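Long-range contact in nucleocapsid (PDB 4AKL), which binds single- and double-stranded RNA, probably to package the viral genome, and probably also cuts double-stranded DNA without sequence preference: residues A302-W313 against I373-T381. Numbering follows the deposited sequence.
Sequences AQIDTVFSSYYW and IYMHPAVLT
A type I beta turn, H376 to V379, packs against helix 306-316 and the chain leading into it. The two residues at the corners of the turn, P377 and A378, each offer a backbone carbonyl to the helix. S309 OG donates to P377 O at 2.7 Å. It comes from above the carbonyl plane, 43° out of it. The same hydroxyl is also hydrogen-bonded to Y126 OH of helix 120-136, so it links the turn to a second helix. One helical turn further on, W313 NE1 donates to A378 O at 2.7 Å. This bond is bent, with an angle of 149° at the hydrogen, and the donor again stands above the carbonyl plane. A378 O also lies at the edge of the Y312 ring, 3.6 Å from CE2.

The W313 indole sits between helix and loop. With CG anti to the backbone N, L380 carries CD1 over one face, 3.6 Å from the centroid of the six-membered ring, in a CH-pi contact. S309 O of its own helix lies off-centre over the opposite face.

The chain is largely helical, but the partner of the helix here is a loop. The turn belongs to the long connection between helices 355-360 and 385-392, and R384 binds both H376 O and V379 O. Within the turn, H376 ND1 accepts from A378 N, while V379 N closes it on H376 O.

In the chain leading into the helix, A302 O lies 3.6 Å from P377 CB, and I304 CB meets the same CB. The longer branch of I304, its CG1 anti to the backbone N, runs alongside P377 O. A water donates to both A302 O and M375 O, bridging the two backbones at this end.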
loop_
_atom_site.group_PDB
_atom_site.type_symbol
_atom_site.label_atom_id
_atom_site.label_comp_id
_atom_site.label_asym_id
_atom_site.label_seq_id
_atom_site.Cartn_x
_atom_site.Cartn_y
_atom_site.Cartn_z
ATOM N N ALA A 302 5.799 1.711 -2.942
ATOM C CA ALA A 302 5.889 1.708 -1.481
ATOM C C ALA A 302 4.538 1.698 -0.767
ATOM O O ALA A 302 4.526 1.649 0.455
ATOM C CB ALA A 302 6.724 2.892 -0.990
ATOM N N GLN A 303 3.412 1.764 -1.495
ATOM C CA GLN A 303 2.087 1.792 -0.846
ATOM C C GLN A 303 1.842 0.493 -0.120
ATOM O O GLN A 303 1.963 -0.596 -0.704
ATOM C CB GLN A 303 0.941 2.005 -1.853
ATOM C CG GLN A 303 0.632 3.464 -2.165
ATOM C CD GLN A 303 -0.318 3.612 -3.321
ATOM O OE1 GLN A 303 -1.120 2.699 -3.623
ATOM N NE2 GLN A 303 -0.239 4.747 -3.992
ATOM N N ILE A 304 1.484 0.594 1.136
ATOM C CA ILE A 304 1.284 -0.583 1.932
ATOM C C ILE A 304 -0.028 -1.291 1.493
ATOM O O ILE A 304 -1.005 -0.658 1.200
ATOM C CB ILE A 304 1.388 -0.220 3.421
ATOM C CG1 ILE A 304 1.210 -1.471 4.265
ATOM C CG2 ILE A 304 0.378 0.889 3.822
ATOM C CD1 ILE A 304 1.682 -1.235 5.745
ATOM N N ASP A 305 0.018 -2.609 1.397
ATOM C CA ASP A 305 -1.155 -3.386 1.350
ATOM C C ASP A 305 -1.432 -3.804 2.784
ATOM O O ASP A 305 -0.733 -4.673 3.354
ATOM C CB ASP A 305 -0.976 -4.608 0.448
ATOM C CG ASP A 305 -2.265 -5.420 0.321
ATOM O OD1 ASP A 305 -3.069 -5.372 1.265
ATOM O OD2 ASP A 305 -2.471 -6.097 -0.735
ATOM N N THR A 306 -2.453 -3.198 3.359
ATOM C CA THR A 306 -2.717 -3.269 4.776
ATOM C C THR A 306 -2.954 -4.681 5.256
ATOM O O THR A 306 -2.376 -5.106 6.237
ATOM C CB THR A 306 -3.898 -2.327 5.158
ATOM O OG1 THR A 306 -3.500 -0.987 4.893
ATOM C CG2 THR A 306 -4.331 -2.423 6.659
ATOM N N VAL A 307 -3.782 -5.419 4.560
ATOM C CA VAL A 307 -4.066 -6.728 5.010
ATOM C C VAL A 307 -2.877 -7.689 4.761
ATOM O O VAL A 307 -2.555 -8.504 5.623
ATOM C CB VAL A 307 -5.422 -7.245 4.448
ATOM C CG1 VAL A 307 -5.336 -7.549 2.973
ATOM C CG2 VAL A 307 -5.857 -8.504 5.255
ATOM N N PHE A 308 -2.216 -7.553 3.612
ATOM C CA PHE A 308 -1.081 -8.413 3.293
ATOM C C PHE A 308 0.050 -8.245 4.282
ATOM O O PHE A 308 0.586 -9.237 4.834
ATOM C CB PHE A 308 -0.587 -8.168 1.861
ATOM C CG PHE A 308 0.574 -9.027 1.465
ATOM C CD1 PHE A 308 0.439 -10.413 1.372
ATOM C CD2 PHE A 308 1.808 -8.479 1.225
ATOM C CE1 PHE A 308 1.476 -11.200 1.025
ATOM C CE2 PHE A 308 2.854 -9.236 0.886
ATOM C CZ PHE A 308 2.720 -10.618 0.769
ATOM N N SER A 309 0.440 -6.977 4.482
ATOM C CA SER A 309 1.504 -6.658 5.388
ATOM C C SER A 309 1.091 -7.098 6.778
ATOM O O SER A 309 1.883 -7.648 7.491
ATOM C CB SER A 309 1.867 -5.154 5.333
ATOM O OG SER A 309 2.744 -4.819 4.261
ATOM N N SER A 310 -0.161 -6.907 7.162
ATOM C CA SER A 310 -0.545 -7.354 8.481
ATOM C C SER A 310 -0.379 -8.875 8.713
ATOM O O SER A 310 0.036 -9.288 9.812
ATOM C CB SER A 310 -1.954 -6.846 8.856
ATOM O OG SER A 310 -1.904 -5.389 9.052
ATOM N N TYR A 311 -0.684 -9.681 7.686
ATOM C CA TYR A 311 -0.547 -11.127 7.773
ATOM C C TYR A 311 0.947 -11.534 7.739
ATOM O O TYR A 311 1.361 -12.505 8.424
ATOM C CB TYR A 311 -1.367 -11.834 6.673
ATOM C CG TYR A 311 -2.716 -12.274 7.186
ATOM C CD1 TYR A 311 -2.845 -13.437 7.892
ATOM C CD2 TYR A 311 -3.851 -11.500 7.000
ATOM C CE1 TYR A 311 -4.085 -13.853 8.390
ATOM C CE2 TYR A 311 -5.082 -11.895 7.491
ATOM C CZ TYR A 311 -5.193 -13.068 8.186
ATOM O OH TYR A 311 -6.394 -13.421 8.684
ATOM N N TYR A 312 1.749 -10.797 6.973
ATOM C CA TYR A 312 3.166 -11.020 6.952
ATOM C C TYR A 312 3.751 -10.857 8.377
ATOM O O TYR A 312 4.611 -11.645 8.802
ATOM C CB TYR A 312 3.833 -10.067 5.983
ATOM C CG TYR A 312 5.311 -10.168 5.993
ATOM C CD1 TYR A 312 5.944 -11.345 5.607
ATOM C CD2 TYR A 312 6.102 -9.093 6.394
ATOM C CE1 TYR A 312 7.342 -11.460 5.618
ATOM C CE2 TYR A 312 7.530 -9.203 6.412
ATOM C CZ TYR A 312 8.129 -10.370 6.024
ATOM O OH TYR A 312 9.516 -10.491 6.046
ATOM N N TRP A 313 3.275 -9.845 9.117
ATOM C CA TRP A 313 3.808 -9.581 10.457
ATOM C C TRP A 313 3.379 -10.660 11.414
ATOM O O TRP A 313 4.179 -11.078 12.253
ATOM C CB TRP A 313 3.447 -8.161 10.958
ATOM C CG TRP A 313 4.098 -7.075 10.105
ATOM C CD1 TRP A 313 5.370 -7.111 9.540
ATOM C CD2 TRP A 313 3.519 -5.853 9.690
ATOM N NE1 TRP A 313 5.608 -5.970 8.830
ATOM C CE2 TRP A 313 4.484 -5.174 8.901
ATOM C CE3 TRP A 313 2.282 -5.246 9.922
ATOM C CZ2 TRP A 313 4.250 -3.945 8.352
ATOM C CZ3 TRP A 313 2.044 -4.027 9.369
ATOM C CH2 TRP A 313 3.023 -3.377 8.586
ATOM N N ILE A 373 9.290 7.924 4.488
ATOM C CA ILE A 373 8.496 7.758 3.310
ATOM C C ILE A 373 9.124 6.652 2.419
ATOM O O ILE A 373 8.422 5.980 1.622
ATOM C CB ILE A 373 8.349 9.136 2.586
ATOM C CG1 ILE A 373 7.184 9.149 1.585
ATOM C CG2 ILE A 373 9.676 9.519 1.870
ATOM C CD1 ILE A 373 5.729 8.855 2.154
ATOM N N TYR A 374 10.436 6.450 2.548
ATOM C CA TYR A 374 11.104 5.480 1.730
ATOM C C TYR A 374 11.060 4.040 2.211
ATOM O O TYR A 374 11.433 3.134 1.461
ATOM C CB TYR A 374 12.561 5.859 1.580
ATOM C CG TYR A 374 12.767 7.100 0.790
ATOM C CD1 TYR A 374 12.298 7.195 -0.525
ATOM C CD2 TYR A 374 13.472 8.182 1.327
ATOM C CE1 TYR A 374 12.498 8.333 -1.290
ATOM C CE2 TYR A 374 13.681 9.317 0.577
ATOM C CZ TYR A 374 13.183 9.381 -0.743
ATOM O OH TYR A 374 13.382 10.500 -1.487
ATOM N N MET A 375 10.640 3.838 3.439
ATOM C CA MET A 375 10.612 2.509 4.046
ATOM C C MET A 375 9.854 1.515 3.209
ATOM O O MET A 375 8.833 1.865 2.608
ATOM C CB MET A 375 9.949 2.590 5.429
ATOM C CG MET A 375 10.087 1.346 6.240
ATOM S SD MET A 375 9.427 1.571 7.918
ATOM C CE MET A 375 10.715 2.491 8.651
ATOM N N HIS A 376 10.337 0.294 3.168
ATOM C CA HIS A 376 9.631 -0.806 2.448
ATOM C C HIS A 376 8.336 -1.091 3.154
ATOM O O HIS A 376 8.279 -1.075 4.409
ATOM C CB HIS A 376 10.504 -2.034 2.366
ATOM C CG HIS A 376 9.970 -3.140 1.498
ATOM N ND1 HIS A 376 8.967 -3.981 1.905
ATOM C CD2 HIS A 376 10.330 -3.557 0.260
ATOM C CE1 HIS A 376 8.725 -4.863 0.956
ATOM N NE2 HIS A 376 9.544 -4.632 -0.053
ATOM N N PRO A 377 7.246 -1.383 2.369
ATOM C CA PRO A 377 5.922 -1.547 2.955
ATOM C C PRO A 377 5.670 -2.748 3.829
ATOM O O PRO A 377 4.581 -2.844 4.454
ATOM C CB PRO A 377 5.007 -1.652 1.722
ATOM C CG PRO A 377 5.871 -2.112 0.610
ATOM C CD PRO A 377 7.160 -1.386 0.896
ATOM N N ALA A 378 6.626 -3.650 3.870
ATOM C CA ALA A 378 6.551 -4.860 4.690
ATOM C C ALA A 378 7.279 -4.665 6.013
ATOM O O ALA A 378 7.372 -5.619 6.770
ATOM C CB ALA A 378 7.142 -6.024 3.962
ATOM N N VAL A 379 7.787 -3.452 6.276
ATOM C CA VAL A 379 8.525 -3.171 7.500
ATOM C C VAL A 379 7.596 -2.553 8.566
ATOM O O VAL A 379 6.939 -1.521 8.325
ATOM C CB VAL A 379 9.736 -2.266 7.240
ATOM C CG1 VAL A 379 10.535 -1.951 8.574
ATOM C CG2 VAL A 379 10.646 -2.906 6.183
ATOM N N LEU A 380 7.520 -3.216 9.720
ATOM C CA LEU A 380 6.742 -2.746 10.857
ATOM C C LEU A 380 7.364 -1.546 11.561
ATOM O O LEU A 380 8.566 -1.383 11.574
ATOM C CB LEU A 380 6.522 -3.870 11.859
ATOM C CG LEU A 380 5.483 -3.621 12.979
ATOM C CD1 LEU A 380 4.074 -3.288 12.410
ATOM C CD2 LEU A 380 5.393 -4.833 13.877
ATOM N N THR A 381 6.500 -0.711 12.112
ATOM C CA THR A 381 6.849 0.421 12.980
ATOM C C THR A 381 5.726 0.539 14.013
ATOM O O THR A 381 4.634 -0.060 13.839
ATOM C CB THR A 381 6.920 1.822 12.263
ATOM O OG1 THR A 381 5.650 2.116 11.695
ATOM C CG2 THR A 381 7.978 1.868 11.183
HETATM O O HOH W 1 5.990 1.953 2.728
#